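Local coordinates for GST N-terminal domain-containing protein (Pseudomonas syringae pv. tomato, PDB 3IC8) that is of unknown function but carries glutathione S-transferase-like N- and C-terminal domains, so it probably belongs to the glutathione transferase superfamily, at residues A[59-64]-A[239-244]; A[246-251]-A[277-282]; A[283-288]-A[297-302]. One frame throughout, in Å; residues are numbered along the deposited sequence.

Contact 1 of 3, residues A[59-64]-A[239-244]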
ATOM      1  N   GLY A  59     -26.488  23.085 -11.177  1.00 24.06           N
ATOM      2  CA  GLY A  59     -27.280  24.239 -11.518  1.00 23.48           C
ATOM      3  C   GLY A  59     -28.583  24.350 -10.779  1.00 23.18           C
ATOM      4  O   GLY A  59     -28.628  24.422  -9.594  1.00 22.57           O
ATOM      5  N   ALA A  60     -29.652  24.361 -11.536  1.00 23.20           N
ATOM      6  CA  ALA A  60     -30.985  24.411 -11.009  1.00 23.66           C
ATOM      7  C   ALA A  60     -31.631  23.045 -11.059  1.00 23.62           C
ATOM      8  O   ALA A  60     -32.814  22.942 -11.012  1.00 23.87           O
ATOM      9  CB  ALA A  60     -31.805  25.419 -11.738  1.00 23.23           C
ATOM     10  N   ASP A  61     -30.831  22.002 -11.159  1.00 24.15           N
ATOM     11  CA  ASP A  61     -31.321  20.646 -11.066  1.00 24.76           C
ATOM     12  C   ASP A  61     -30.820  20.007  -9.793  1.00 25.06           C
ATOM     13  O   ASP A  61     -29.651  20.000  -9.514  1.00 25.47           O
ATOM     14  CB  ASP A  61     -30.885  19.814 -12.259  1.00 24.67           C
ATOM     15  CG  ASP A  61     -31.584  20.197 -13.520  1.00 25.78           C
ATOM     16  OD1 ASP A  61     -32.739  19.850 -13.694  1.00 25.09           O
ATOM     17  OD2 ASP A  61     -30.963  20.831 -14.352  1.00 25.57           O
ATOM     18  N   ILE A  62     -31.747  19.486  -9.020  1.00 24.96           N
ATOM     19  CA  ILE A  62     -31.457  18.904  -7.752  1.00 24.89           C
ATOM     20  C   ILE A  62     -31.789  17.441  -7.804  1.00 25.15           C
ATOM     21  O   ILE A  62     -32.854  17.078  -8.197  1.00 25.44           O
ATOM     22  CB  ILE A  62     -32.245  19.614  -6.668  1.00 25.25           C
ATOM     23  CG1 ILE A  62     -31.563  20.923  -6.340  1.00 26.32           C
ATOM     24  CG2 ILE A  62     -32.252  18.838  -5.418  1.00 23.85           C
ATOM     25  CD1 ILE A  62     -32.113  22.063  -7.019  1.00 27.93           C
ATOM     26  N   TYR A  63     -30.848  16.603  -7.412  1.00 24.87           N
ATOM     27  CA  TYR A  63     -31.034  15.171  -7.464  1.00 24.66           C
ATOM     28  C   TYR A  63     -31.030  14.557  -6.088  1.00 25.45           C
ATOM     29  O   TYR A  63     -30.106  14.703  -5.354  1.00 25.73           O
ATOM     30  CB  TYR A  63     -29.947  14.543  -8.312  1.00 24.15           C
ATOM     31  CG  TYR A  63     -29.950  14.999  -9.730  1.00 23.36           C
ATOM     32  CD1 TYR A  63     -30.518  14.245 -10.706  1.00 22.60           C
ATOM     33  CD2 TYR A  63     -29.397  16.191 -10.087  1.00 21.97           C
ATOM     34  CE1 TYR A  63     -30.523  14.650 -11.965  1.00 22.63           C
ATOM     35  CE2 TYR A  63     -29.407  16.592 -11.335  1.00 22.33           C
ATOM     36  CZ  TYR A  63     -29.969  15.822 -12.280  1.00 22.42           C
ATOM     37  OH  TYR A  63     -29.976  16.233 -13.567  1.00 24.03           O
ATOM     38  N   CYS A  64     -32.100  13.850  -5.782  1.00 26.24           N
ATOM     39  CA  CYS A  64     -32.375  13.291  -4.481  1.00 27.36           C
ATOM     40  C   CYS A  64     -32.236  11.811  -4.527  1.00 27.50           C
ATOM     41  O   CYS A  64     -32.697  11.191  -5.422  1.00 28.38           O
ATOM     42  CB  CYS A  64     -33.806  13.590  -4.083  1.00 27.38           C
ATOM     43  SG  CYS A  64     -34.216  15.273  -3.901  1.00 29.76           S
ATOM     44  N   THR A 239     -30.360  27.848 -15.290  1.00 29.59           N
ATOM     45  CA  THR A 239     -31.673  27.398 -15.686  1.00 29.20           C
ATOM     46  C   THR A 239     -31.681  25.890 -15.872  1.00 29.41           C
ATOM     47  O   THR A 239     -30.728  25.305 -16.312  1.00 29.54           O
ATOM     48  CB  THR A 239     -32.253  28.149 -16.924  1.00 29.19           C
ATOM     49  OG1 THR A 239     -31.856  27.500 -18.118  1.00 28.66           O
ATOM     50  CG2 THR A 239     -31.778  29.546 -16.970  1.00 28.03           C
ATOM     51  N   PRO A 240     -32.787  25.275 -15.521  1.00 29.42           N
ATOM     52  CA  PRO A 240     -32.875  23.833 -15.475  1.00 29.20           C
ATOM     53  C   PRO A 240     -32.684  23.204 -16.816  1.00 28.95           C
ATOM     54  O   PRO A 240     -33.096  23.730 -17.811  1.00 29.10           O
ATOM     55  CB  PRO A 240     -34.294  23.604 -15.017  1.00 29.25           C
ATOM     56  CG  PRO A 240     -34.651  24.766 -14.325  1.00 29.37           C
ATOM     57  CD  PRO A 240     -33.987  25.890 -14.964  1.00 29.30           C
ATOM     58  N   ALA A 241     -32.065  22.046 -16.812  1.00 28.56           N
ATOM     59  CA  ALA A 241     -31.710  21.350 -18.011  1.00 28.53           C
ATOM     60  C   ALA A 241     -32.931  20.891 -18.749  1.00 28.50           C
ATOM     61  O   ALA A 241     -33.990  20.750 -18.199  1.00 27.96           O
ATOM     62  CB  ALA A 241     -30.866  20.197 -17.686  1.00 28.12           C
ATOM     63  N   PRO A 242     -32.768  20.691 -20.034  1.00 28.95           N
ATOM     64  CA  PRO A 242     -33.872  20.249 -20.857  1.00 29.12           C
ATOM     65  C   PRO A 242     -34.272  18.883 -20.389  1.00 29.20           C
ATOM     66  O   PRO A 242     -33.417  18.129 -20.000  1.00 29.83           O
ATOM     67  CB  PRO A 242     -33.250  20.175 -22.243  1.00 28.94           C
ATOM     68  CG  PRO A 242     -31.837  20.069 -22.025  1.00 29.15           C
ATOM     69  CD  PRO A 242     -31.546  20.854 -20.823  1.00 28.96           C
ATOM     70  N   LEU A 243     -35.558  18.592 -20.425  1.00 28.88           N
ATOM     71  CA  LEU A 243     -36.094  17.334 -19.993  1.00 28.60           C
ATOM     72  C   LEU A 243     -35.734  16.217 -20.929  1.00 28.55           C
ATOM     73  O   LEU A 243     -35.490  16.426 -22.074  1.00 28.87           O
ATOM     74  CB  LEU A 243     -37.599  17.417 -19.931  1.00 28.52           C
ATOM     75  CG  LEU A 243     -38.229  18.571 -19.202  1.00 28.42           C
ATOM     76  CD1 LEU A 243     -39.667  18.428 -19.225  1.00 26.85           C
ATOM     77  CD2 LEU A 243     -37.769  18.582 -17.818  1.00 28.82           C
ATOM     78  N   PRO A 244     -35.765  15.008 -20.435  1.00 28.89           N
ATOM     79  CA  PRO A 244     -35.434  13.856 -21.244  1.00 29.07           C
ATOM     80  C   PRO A 244     -36.448  13.667 -22.342  1.00 29.67           C
ATOM     81  O   PRO A 244     -37.587  14.045 -22.199  1.00 29.74           O
ATOM     82  CB  PRO A 244     -35.526  12.725 -20.247  1.00 29.03           C
ATOM     83  CG  PRO A 244     -35.301  13.334 -19.003  1.00 28.63           C
ATOM     84  CD  PRO A 244     -35.902  14.642 -19.032  1.00 28.60           C
TER

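Contact 2 of 3, residues A[246-251]-A[277-282]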
ATOM      1  N   GLU A 246     -37.506  10.905 -23.523  1.00 30.38           N
ATOM      2  CA  GLU A 246     -38.117   9.603 -23.421  1.00 30.03           C
ATOM      3  C   GLU A 246     -39.626   9.697 -23.382  1.00 29.75           C
ATOM      4  O   GLU A 246     -40.168  10.626 -22.842  1.00 30.02           O
ATOM      5  CB  GLU A 246     -37.587   8.906 -22.182  1.00 30.05           C
ATOM      6  CG  GLU A 246     -38.574   8.060 -21.472  1.00 30.19           C
ATOM      7  CD  GLU A 246     -37.970   7.327 -20.314  1.00 30.72           C
ATOM      8  OE1 GLU A 246     -38.530   6.308 -19.916  1.00 29.72           O
ATOM      9  OE2 GLU A 246     -36.937   7.760 -19.802  1.00 29.40           O
ATOM     10  N   THR A 247     -40.296   8.726 -23.971  1.00 29.45           N
ATOM     11  CA  THR A 247     -41.745   8.701 -23.995  1.00 29.10           C
ATOM     12  C   THR A 247     -42.211   7.589 -23.100  1.00 28.93           C
ATOM     13  O   THR A 247     -41.773   6.473 -23.207  1.00 28.56           O
ATOM     14  CB  THR A 247     -42.256   8.424 -25.388  1.00 29.12           C
ATOM     15  OG1 THR A 247     -41.603   7.271 -25.897  1.00 29.15           O
ATOM     16  CG2 THR A 247     -41.938   9.560 -26.295  1.00 28.79           C
ATOM     17  N   PHE A 248     -43.089   7.917 -22.182  1.00 28.75           N
ATOM     18  CA  PHE A 248     -43.493   6.963 -21.192  1.00 28.80           C
ATOM     19  C   PHE A 248     -44.899   7.266 -20.800  1.00 28.58           C
ATOM     20  O   PHE A 248     -45.271   8.410 -20.739  1.00 28.75           O
ATOM     21  CB  PHE A 248     -42.562   7.135 -19.997  1.00 28.82           C
ATOM     22  CG  PHE A 248     -42.860   6.262 -18.839  1.00 29.19           C
ATOM     23  CD1 PHE A 248     -42.616   4.928 -18.887  1.00 29.64           C
ATOM     24  CD2 PHE A 248     -43.329   6.792 -17.676  1.00 28.26           C
ATOM     25  CE1 PHE A 248     -42.869   4.159 -17.805  1.00 30.66           C
ATOM     26  CE2 PHE A 248     -43.573   6.027 -16.622  1.00 28.41           C
ATOM     27  CZ  PHE A 248     -43.346   4.717 -16.678  1.00 29.68           C
ATOM     28  N   ILE A 249     -45.671   6.239 -20.507  1.00 28.59           N
ATOM     29  CA  ILE A 249     -46.989   6.455 -19.979  1.00 28.56           C
ATOM     30  C   ILE A 249     -46.978   6.057 -18.549  1.00 28.13           C
ATOM     31  O   ILE A 249     -46.675   4.949 -18.222  1.00 28.09           O
ATOM     32  CB  ILE A 249     -48.040   5.582 -20.664  1.00 29.01           C
ATOM     33  CG1 ILE A 249     -47.916   5.654 -22.177  1.00 29.42           C
ATOM     34  CG2 ILE A 249     -49.420   6.006 -20.246  1.00 28.96           C
ATOM     35  CD1 ILE A 249     -47.979   4.305 -22.843  1.00 29.13           C
ATOM     36  N   ASP A 250     -47.338   6.966 -17.686  1.00 27.68           N
ATOM     37  CA  ASP A 250     -47.313   6.669 -16.298  1.00 27.70           C
ATOM     38  C   ASP A 250     -48.297   5.588 -15.937  1.00 27.44           C
ATOM     39  O   ASP A 250     -49.390   5.531 -16.446  1.00 27.73           O
ATOM     40  CB  ASP A 250     -47.598   7.918 -15.512  1.00 27.54           C
ATOM     41  CG  ASP A 250     -47.383   7.727 -14.072  1.00 28.93           C
ATOM     42  OD1 ASP A 250     -48.220   7.116 -13.419  1.00 30.34           O
ATOM     43  OD2 ASP A 250     -46.360   8.173 -13.574  1.00 30.25           O
ATOM     44  N   PRO A 251     -47.885   4.733 -15.031  1.00 27.22           N
ATOM     45  CA  PRO A 251     -48.711   3.659 -14.513  1.00 27.08           C
ATOM     46  C   PRO A 251     -49.921   4.177 -13.783  1.00 26.98           C
ATOM     47  O   PRO A 251     -50.946   3.545 -13.788  1.00 27.20           O
ATOM     48  CB  PRO A 251     -47.780   2.963 -13.544  1.00 26.83           C
ATOM     49  CG  PRO A 251     -46.492   3.212 -14.053  1.00 26.59           C
ATOM     50  CD  PRO A 251     -46.487   4.541 -14.658  1.00 26.95           C
HETATM   51  N   MSE A 277     -43.000  17.660 -14.257  1.00 23.89           N
HETATM   52  CA  MSE A 277     -42.533  17.978 -15.575  1.00 23.15           C
HETATM   53  C   MSE A 277     -42.191  16.783 -16.429  1.00 22.86           C
HETATM   54  O   MSE A 277     -42.224  16.864 -17.624  1.00 21.98           O
HETATM   55  CB  MSE A 277     -41.343  18.906 -15.437  1.00 20.00           C
HETATM   56  CG  MSE A 277     -41.684  20.125 -14.619  1.00 20.00           C
HETATM   57 SE   MSE A 277     -42.598  21.476 -15.618  1.00 20.00          SE
HETATM   58  CE  MSE A 277     -41.280  21.611 -16.960  1.00 20.00           C
ATOM     59  N   PHE A 278     -41.816  15.685 -15.798  1.00 23.02           N
ATOM     60  CA  PHE A 278     -41.454  14.493 -16.513  1.00 23.44           C
ATOM     61  C   PHE A 278     -41.703  13.279 -15.663  1.00 24.10           C
ATOM     62  O   PHE A 278     -41.438  13.288 -14.496  1.00 24.17           O
ATOM     63  CB  PHE A 278     -39.989  14.581 -16.889  1.00 22.97           C
ATOM     64  CG  PHE A 278     -39.432  13.348 -17.511  1.00 23.49           C
ATOM     65  CD1 PHE A 278     -39.394  13.204 -18.864  1.00 22.26           C
ATOM     66  CD2 PHE A 278     -38.908  12.350 -16.744  1.00 23.15           C
ATOM     67  CE1 PHE A 278     -38.880  12.112 -19.415  1.00 22.06           C
ATOM     68  CE2 PHE A 278     -38.392  11.260 -17.312  1.00 21.80           C
ATOM     69  CZ  PHE A 278     -38.383  11.141 -18.642  1.00 23.18           C
ATOM     70  N   THR A 279     -42.235  12.239 -16.273  1.00 24.58           N
ATOM     71  CA  THR A 279     -42.377  10.949 -15.654  1.00 24.60           C
ATOM     72  C   THR A 279     -41.726   9.954 -16.572  1.00 24.74           C
ATOM     73  O   THR A 279     -41.965   9.951 -17.746  1.00 24.90           O
ATOM     74  CB  THR A 279     -43.834  10.599 -15.385  1.00 24.65           C
ATOM     75  OG1 THR A 279     -43.905   9.325 -14.771  1.00 24.56           O
ATOM     76  CG2 THR A 279     -44.581  10.515 -16.636  1.00 25.01           C
ATOM     77  N   GLY A 280     -40.869   9.124 -16.019  1.00 24.39           N
ATOM     78  CA  GLY A 280     -40.014   8.257 -16.793  1.00 24.50           C
ATOM     79  C   GLY A 280     -39.755   6.966 -16.090  1.00 24.47           C
ATOM     80  O   GLY A 280     -40.211   6.773 -15.008  1.00 24.54           O
ATOM     81  N   ARG A 281     -39.048   6.074 -16.749  1.00 24.71           N
ATOM     82  CA  ARG A 281     -38.736   4.768 -16.213  1.00 24.59           C
ATOM     83  C   ARG A 281     -37.877   4.818 -14.961  1.00 24.34           C
ATOM     84  O   ARG A 281     -38.094   4.100 -14.018  1.00 24.11           O
ATOM     85  CB  ARG A 281     -37.994   3.979 -17.269  1.00 24.24           C
ATOM     86  CG  ARG A 281     -38.842   3.391 -18.316  1.00 25.65           C
ATOM     87  CD  ARG A 281     -38.022   3.107 -19.552  1.00 27.24           C
ATOM     88  NE  ARG A 281     -38.831   2.783 -20.716  1.00 28.15           N
ATOM     89  CZ  ARG A 281     -39.574   3.651 -21.388  1.00 29.31           C
ATOM     90  NH1 ARG A 281     -39.633   4.916 -21.022  1.00 27.84           N
ATOM     91  NH2 ARG A 281     -40.261   3.250 -22.436  1.00 29.38           N
ATOM     92  N   GLU A 282     -36.896   5.689 -14.987  1.00 24.34           N
ATOM     93  CA  GLU A 282     -36.024   5.903 -13.886  1.00 24.63           C
ATOM     94  C   GLU A 282     -36.306   7.166 -13.118  1.00 25.34           C
ATOM     95  O   GLU A 282     -35.736   7.367 -12.079  1.00 26.37           O
ATOM     96  CB  GLU A 282     -34.612   5.969 -14.412  1.00 23.72           C
ATOM     97  CG  GLU A 282     -34.141   4.707 -15.026  1.00 24.31           C
ATOM     98  CD  GLU A 282     -33.825   3.621 -14.018  1.00 25.32           C
ATOM     99  OE1 GLU A 282     -33.544   3.928 -12.872  1.00 24.35           O
ATOM    100  OE2 GLU A 282     -33.857   2.446 -14.376  1.00 23.46           O
TER
HETATM  101  O   HOH W   1     -36.274   8.338 -16.678  1.00 16.22           O

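Contact 3 of 3, residues A[283-288]-A[297-302]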
ATOM      1  N   GLU A 283     -37.149   8.040 -13.630  1.00 25.29           N
ATOM      2  CA  GLU A 283     -37.202   9.385 -13.098  1.00 25.27           C
ATOM      3  C   GLU A 283     -38.531  10.112 -13.044  1.00 24.66           C
ATOM      4  O   GLU A 283     -39.347   9.983 -13.901  1.00 24.13           O
ATOM      5  CB  GLU A 283     -36.237  10.237 -13.903  1.00 25.85           C
ATOM      6  CG  GLU A 283     -35.633  11.358 -13.174  1.00 27.46           C
ATOM      7  CD  GLU A 283     -34.648  12.097 -14.016  1.00 31.38           C
ATOM      8  OE1 GLU A 283     -34.658  11.952 -15.235  1.00 33.67           O
ATOM      9  OE2 GLU A 283     -33.846  12.824 -13.462  1.00 31.73           O
ATOM     10  N   LEU A 284     -38.699  10.921 -12.026  1.00 24.25           N
ATOM     11  CA  LEU A 284     -39.738  11.907 -11.981  1.00 24.41           C
ATOM     12  C   LEU A 284     -39.138  13.282 -11.767  1.00 24.44           C
ATOM     13  O   LEU A 284     -38.304  13.454 -10.924  1.00 24.43           O
ATOM     14  CB  LEU A 284     -40.707  11.608 -10.863  1.00 24.71           C
ATOM     15  CG  LEU A 284     -41.314  10.229 -10.794  1.00 24.50           C
ATOM     16  CD1 LEU A 284     -41.543   9.877  -9.400  1.00 24.13           C
ATOM     17  CD2 LEU A 284     -42.563  10.235 -11.505  1.00 24.98           C
ATOM     18  N   ILE A 285     -39.579  14.264 -12.528  1.00 24.52           N
ATOM     19  CA  ILE A 285     -39.071  15.611 -12.393  1.00 24.60           C
ATOM     20  C   ILE A 285     -40.124  16.624 -11.987  1.00 24.92           C
ATOM     21  O   ILE A 285     -41.172  16.702 -12.558  1.00 24.81           O
ATOM     22  CB  ILE A 285     -38.439  16.073 -13.664  1.00 24.51           C
ATOM     23  CG1 ILE A 285     -37.549  14.992 -14.208  1.00 24.70           C
ATOM     24  CG2 ILE A 285     -37.594  17.237 -13.410  1.00 24.42           C
ATOM     25  CD1 ILE A 285     -36.630  15.473 -15.195  1.00 23.79           C
ATOM     26  N   LEU A 286     -39.800  17.439 -11.031  1.00 24.91           N
ATOM     27  CA  LEU A 286     -40.789  18.321 -10.574  1.00 25.50           C
ATOM     28  C   LEU A 286     -40.236  19.728 -10.509  1.00 25.52           C
ATOM     29  O   LEU A 286     -39.103  19.936 -10.159  1.00 25.05           O
ATOM     30  CB  LEU A 286     -41.338  17.747  -9.285  1.00 25.60           C
ATOM     31  CG  LEU A 286     -41.909  18.534  -8.160  1.00 24.95           C
ATOM     32  CD1 LEU A 286     -42.153  17.614  -7.023  1.00 24.68           C
ATOM     33  CD2 LEU A 286     -40.884  19.543  -7.824  1.00 24.40           C
ATOM     34  N   ARG A 287     -41.060  20.675 -10.931  1.00 25.63           N
ATOM     35  CA  ARG A 287     -40.704  22.070 -11.036  1.00 25.95           C
ATOM     36  C   ARG A 287     -41.268  22.800  -9.852  1.00 25.78           C
ATOM     37  O   ARG A 287     -42.389  22.619  -9.517  1.00 25.94           O
ATOM     38  CB  ARG A 287     -41.240  22.659 -12.331  1.00 26.13           C
ATOM     39  CG  ARG A 287     -40.861  24.094 -12.594  1.00 26.85           C
ATOM     40  CD  ARG A 287     -41.932  24.817 -13.374  1.00 29.05           C
ATOM     41  NE  ARG A 287     -41.396  25.835 -14.264  1.00 30.91           N
ATOM     42  CZ  ARG A 287     -41.621  27.139 -14.140  1.00 32.37           C
ATOM     43  NH1 ARG A 287     -42.370  27.611 -13.166  1.00 32.36           N
ATOM     44  NH2 ARG A 287     -41.087  27.981 -14.995  1.00 32.14           N
ATOM     45  N   ARG A 288     -40.457  23.595  -9.192  1.00 25.83           N
ATOM     46  CA  ARG A 288     -40.922  24.429  -8.112  1.00 25.76           C
ATOM     47  C   ARG A 288     -40.189  25.739  -8.151  1.00 26.09           C
ATOM     48  O   ARG A 288     -39.125  25.815  -8.681  1.00 26.16           O
ATOM     49  CB  ARG A 288     -40.720  23.751  -6.773  1.00 25.34           C
ATOM     50  CG  ARG A 288     -39.353  23.239  -6.555  1.00 25.52           C
ATOM     51  CD  ARG A 288     -39.202  22.682  -5.199  1.00 25.31           C
ATOM     52  NE  ARG A 288     -39.303  23.695  -4.182  1.00 25.51           N
ATOM     53  CZ  ARG A 288     -38.284  24.406  -3.743  1.00 24.39           C
ATOM     54  NH1 ARG A 288     -37.087  24.203  -4.217  1.00 21.73           N
ATOM     55  NH2 ARG A 288     -38.470  25.299  -2.808  1.00 24.55           N
ATOM     56  N   HIS A 297     -35.705  22.457 -10.795  1.00 21.15           N
ATOM     57  CA  HIS A 297     -36.216  21.151 -11.132  1.00 20.86           C
ATOM     58  C   HIS A 297     -35.655  20.165 -10.135  1.00 20.63           C
ATOM     59  O   HIS A 297     -34.474  20.137  -9.924  1.00 20.39           O
ATOM     60  CB  HIS A 297     -35.739  20.730 -12.504  1.00 20.55           C
ATOM     61  CG  HIS A 297     -36.580  21.222 -13.629  1.00 20.58           C
ATOM     62  ND1 HIS A 297     -37.553  22.171 -13.479  1.00 21.38           N
ATOM     63  CD2 HIS A 297     -36.580  20.891 -14.933  1.00 18.52           C
ATOM     64  CE1 HIS A 297     -38.120  22.402 -14.641  1.00 20.53           C
ATOM     65  NE2 HIS A 297     -37.550  21.633 -15.537  1.00 19.24           N
ATOM     66  N   VAL A 298     -36.515  19.354  -9.540  1.00 20.01           N
ATOM     67  CA  VAL A 298     -36.120  18.359  -8.571  1.00 18.76           C
ATOM     68  C   VAL A 298     -36.407  16.951  -9.061  1.00 18.66           C
ATOM     69  O   VAL A 298     -37.481  16.655  -9.490  1.00 18.42           O
ATOM     70  CB  VAL A 298     -36.811  18.607  -7.260  1.00 18.98           C
ATOM     71  CG1 VAL A 298     -36.285  17.722  -6.196  1.00 17.83           C
ATOM     72  CG2 VAL A 298     -36.628  19.988  -6.866  1.00 17.83           C
ATOM     73  N   HIS A 299     -35.413  16.091  -9.002  1.00 18.33           N
ATOM     74  CA  HIS A 299     -35.522  14.773  -9.578  1.00 18.59           C
ATOM     75  C   HIS A 299     -35.564  13.661  -8.559  1.00 18.29           C
ATOM     76  O   HIS A 299     -34.777  13.621  -7.660  1.00 18.30           O
ATOM     77  CB  HIS A 299     -34.386  14.515 -10.539  1.00 18.22           C
ATOM     78  CG  HIS A 299     -34.062  15.656 -11.426  1.00 18.86           C
ATOM     79  ND1 HIS A 299     -33.994  15.531 -12.787  1.00 19.54           N
ATOM     80  CD2 HIS A 299     -33.719  16.926 -11.150  1.00 19.67           C
ATOM     81  CE1 HIS A 299     -33.656  16.681 -13.313  1.00 18.75           C
ATOM     82  NE2 HIS A 299     -33.485  17.545 -12.341  1.00 20.09           N
ATOM     83  N   PHE A 300     -36.519  12.766  -8.734  1.00 18.09           N
ATOM     84  CA  PHE A 300     -36.741  11.650  -7.852  1.00 17.67           C
ATOM     85  C   PHE A 300     -36.840  10.397  -8.646  1.00 16.65           C
ATOM     86  O   PHE A 300     -37.330  10.404  -9.720  1.00 16.96           O
ATOM     87  CB  PHE A 300     -38.055  11.784  -7.136  1.00 18.16           C
ATOM     88  CG  PHE A 300     -38.148  12.935  -6.246  1.00 19.99           C
ATOM     89  CD1 PHE A 300     -37.625  12.892  -5.007  1.00 21.32           C
ATOM     90  CD2 PHE A 300     -38.803  14.056  -6.639  1.00 21.13           C
ATOM     91  CE1 PHE A 300     -37.733  13.945  -4.202  1.00 22.25           C
ATOM     92  CE2 PHE A 300     -38.904  15.098  -5.826  1.00 21.09           C
ATOM     93  CZ  PHE A 300     -38.384  15.040  -4.609  1.00 21.75           C
ATOM     94  N   PRO A 301     -36.398   9.304  -8.082  1.00 16.04           N
ATOM     95  CA  PRO A 301     -36.589   7.994  -8.673  1.00 15.73           C
ATOM     96  C   PRO A 301     -37.994   7.474  -8.480  1.00 15.32           C
ATOM     97  O   PRO A 301     -38.659   7.892  -7.584  1.00 14.90           O
ATOM     98  CB  PRO A 301     -35.618   7.148  -7.885  1.00 16.35           C
ATOM     99  CG  PRO A 301     -35.433   7.830  -6.667  1.00 15.69           C
ATOM    100  CD  PRO A 301     -35.579   9.237  -6.882  1.00 15.54           C
ATOM    101  N   ARG A 302     -38.433   6.551  -9.301  1.00 15.06           N
ATOM    102  CA  ARG A 302     -39.682   5.904  -9.013  1.00 14.60           C
ATOM    103  C   ARG A 302     -39.597   5.124  -7.718  1.00 13.83           C
ATOM    104  O   ARG A 302     -40.504   5.150  -6.930  1.00 13.32           O
ATOM    105  CB  ARG A 302     -40.124   4.997 -10.143  1.00 15.28           C
ATOM    106  CG  ARG A 302     -40.351   5.652 -11.450  1.00 17.05           C
ATOM    107  CD  ARG A 302     -41.274   4.825 -12.260  1.00 20.87           C
ATOM    108  NE  ARG A 302     -42.200   5.606 -13.062  1.00 27.06           N
ATOM    109  CZ  ARG A 302     -43.302   6.179 -12.616  1.00 28.66           C
ATOM    110  NH1 ARG A 302     -43.648   6.095 -11.365  1.00 29.39           N
ATOM    111  NH2 ARG A 302     -44.059   6.853 -13.434  1.00 31.71           N
TER

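Contact 1 of 3, residues A[59-64]-A[239-244]
The backbones of 59-64 and 239-244 come nearest at Ala60 and Pro240, whose CA atoms lie 4.9 Å apart, and the short strand 61-63 meets there a proline-rich loop without regular structure. A single polar bond fixes the junction. The amide of Ala241 points its N-H at the carboxylate of Asp61, with Ala241 N to Asp61 OD2 at 3.0 Å and an angle of 167° at the hydrogen, and the bond falls on the syn lone pair of OD2, on the side of the other oxygen. The first torsion of Asp61 explains the reach: CG stands anti to the carbonyl carbon and beside the backbone N (chi1 -71°), which carries the carboxylate across to the loop although the CB points neither at the loop nor away from it. The same oxygen also has the methyl of Ala241 against it, OD2 to CB being 3.4 Å. Its partner oxygen, OD1, accepts a hydrogen bond from NE2 of His299, so the carboxylate is gripped at both ends and its rotation is restrained. Beside this bond lies a small apolar patch, where the CB of Ala60 lies over the face of the Pro240 ring, 3.9 Å from CG. The loop that supplies Pro240 and Ala241 follows helix 228-237 and runs on toward strand 259-264, while strand 61-63, within the thioredoxin-like N-terminal domain, lies in the sheet between strands 55-58 and 296-300, with helix 41-47 packed against Ile62.

Contact 2 of 3, residues A[246-251]-A[277-282]
Phe248 turns its CG anti to the backbone N (chi1 178°), and Thr279 places OG1 likewise (chi1 -180°), and these two torsions set ring and hydroxyl against each other across the contact. The Phe248 ring lies over the turn that follows the strand: Arg281 N stands above the middle of one face, and CD2 comes to 3.4 Å from Thr279 O, which approaches obliquely. Next to the ring, the hydroxyl of Thr279 donates to the carboxylate of Asp250, OG1 to OD2 being 3.0 Å, on the anti lone pair of that oxygen. OD2 is also paired in a salt bridge with Arg302, and OD1 accepts from the amide of Asn252, so Asp250 is held on both oxygens. This is an irregular chain laid across the end of a strand, and the end-to-end directions of the touching parts lie 87° apart; near its end strand 272-279 carries a classic beta bulge, Met277 (a selenomethionine) and Phe278 both facing Ile285. Glu246 reaches the turn from the other end of its segment. Its OE2 lies near the plane of the Phe278 ring at the edge, 3.9 Å from CZ, and takes a bond from a water that in turn accepts from Glu282 N. Its OE1 is directed to the Arg281 backbone amide and side chain, but it is modelled too close to NH1, which makes the exact pairing there doubtful.

Contact 3 of 3, residues A[283-288]-A[297-302]
Glu283 and His299 meet through the carboxylate and imidazole, His299 ND1 donating to Glu283 OE2 at 2.8 Å with an angle of 147° at the hydrogen. The bond is bent in both partners: the donor comes from above the carboxylate plane, and the oxygen lies 17° out of the imidazole plane. With NE2 already taken by Asp61, the ring is held between two carboxylates, a setting that would probably favour a protonated imidazole. Ile285 covers one face of this ring: its CG2, anti to the backbone N, makes a CH-pi contact 4.1 Å from the ring centroid. Strands 284-290 and 296-300 form an antiparallel beta hairpin, in which Leu284 with Phe300 and Leu286 with Val298 are hydrogen-bonded pairs, and Ile285 with His299 and Arg287 with His297 non-hydrogen-bonded ones. The shortest of the backbone hydrogen bonds are Leu284 N to Phe300 O and Val298 N to Leu286 O, each 2.7 Å. On the sheet face of Leu284, Leu286, Val298 and Phe300 the packing is apolar and buried, Leu286 CD2 lying 4.2 Å from Val298 CB and Leu286 CD1 lying oblique to the Phe300 ring. The ends are looser and partly exposed. There Arg287 sets its CG 3.8 Å from CE1 at the edge of the buried His297 ring, while Arg288 brushes Val298 CG2 with its CD and carries its guanidinium on to the carbonyl oxygen of Ala45. At the opposite end the guanidinium of Arg302, paired with Asp250, has Leu284 CD2 over one face, 4.2 Å from NH2.

All three contacts reach the same mixed sheet. Contacts 1 and 3, their centres about 9 Å apart, meet across neighbouring strands 61-63 and 296-300, where Ile62 O lies 2.9 Å from His299 N; this seam joins the thioredoxin-like domain to the C-terminal strands, while contacts 2 and 3 lie within the C-terminal part. Contact 3 passes to contact 2, about 11 Å away between centres, through the salt bridge of Arg302 NH2 with Asp250 OD2 at 2.7 Å and through neighbouring strands 272-279 and 284-290, Met277 N lying 2.7 Å from Ile285 O. Contacts 1 and 2, centres about 16 Å apart, touch by packing, Pro244 CB to Phe278 CE1 being 3.5 Å. No ligand marks an active site here.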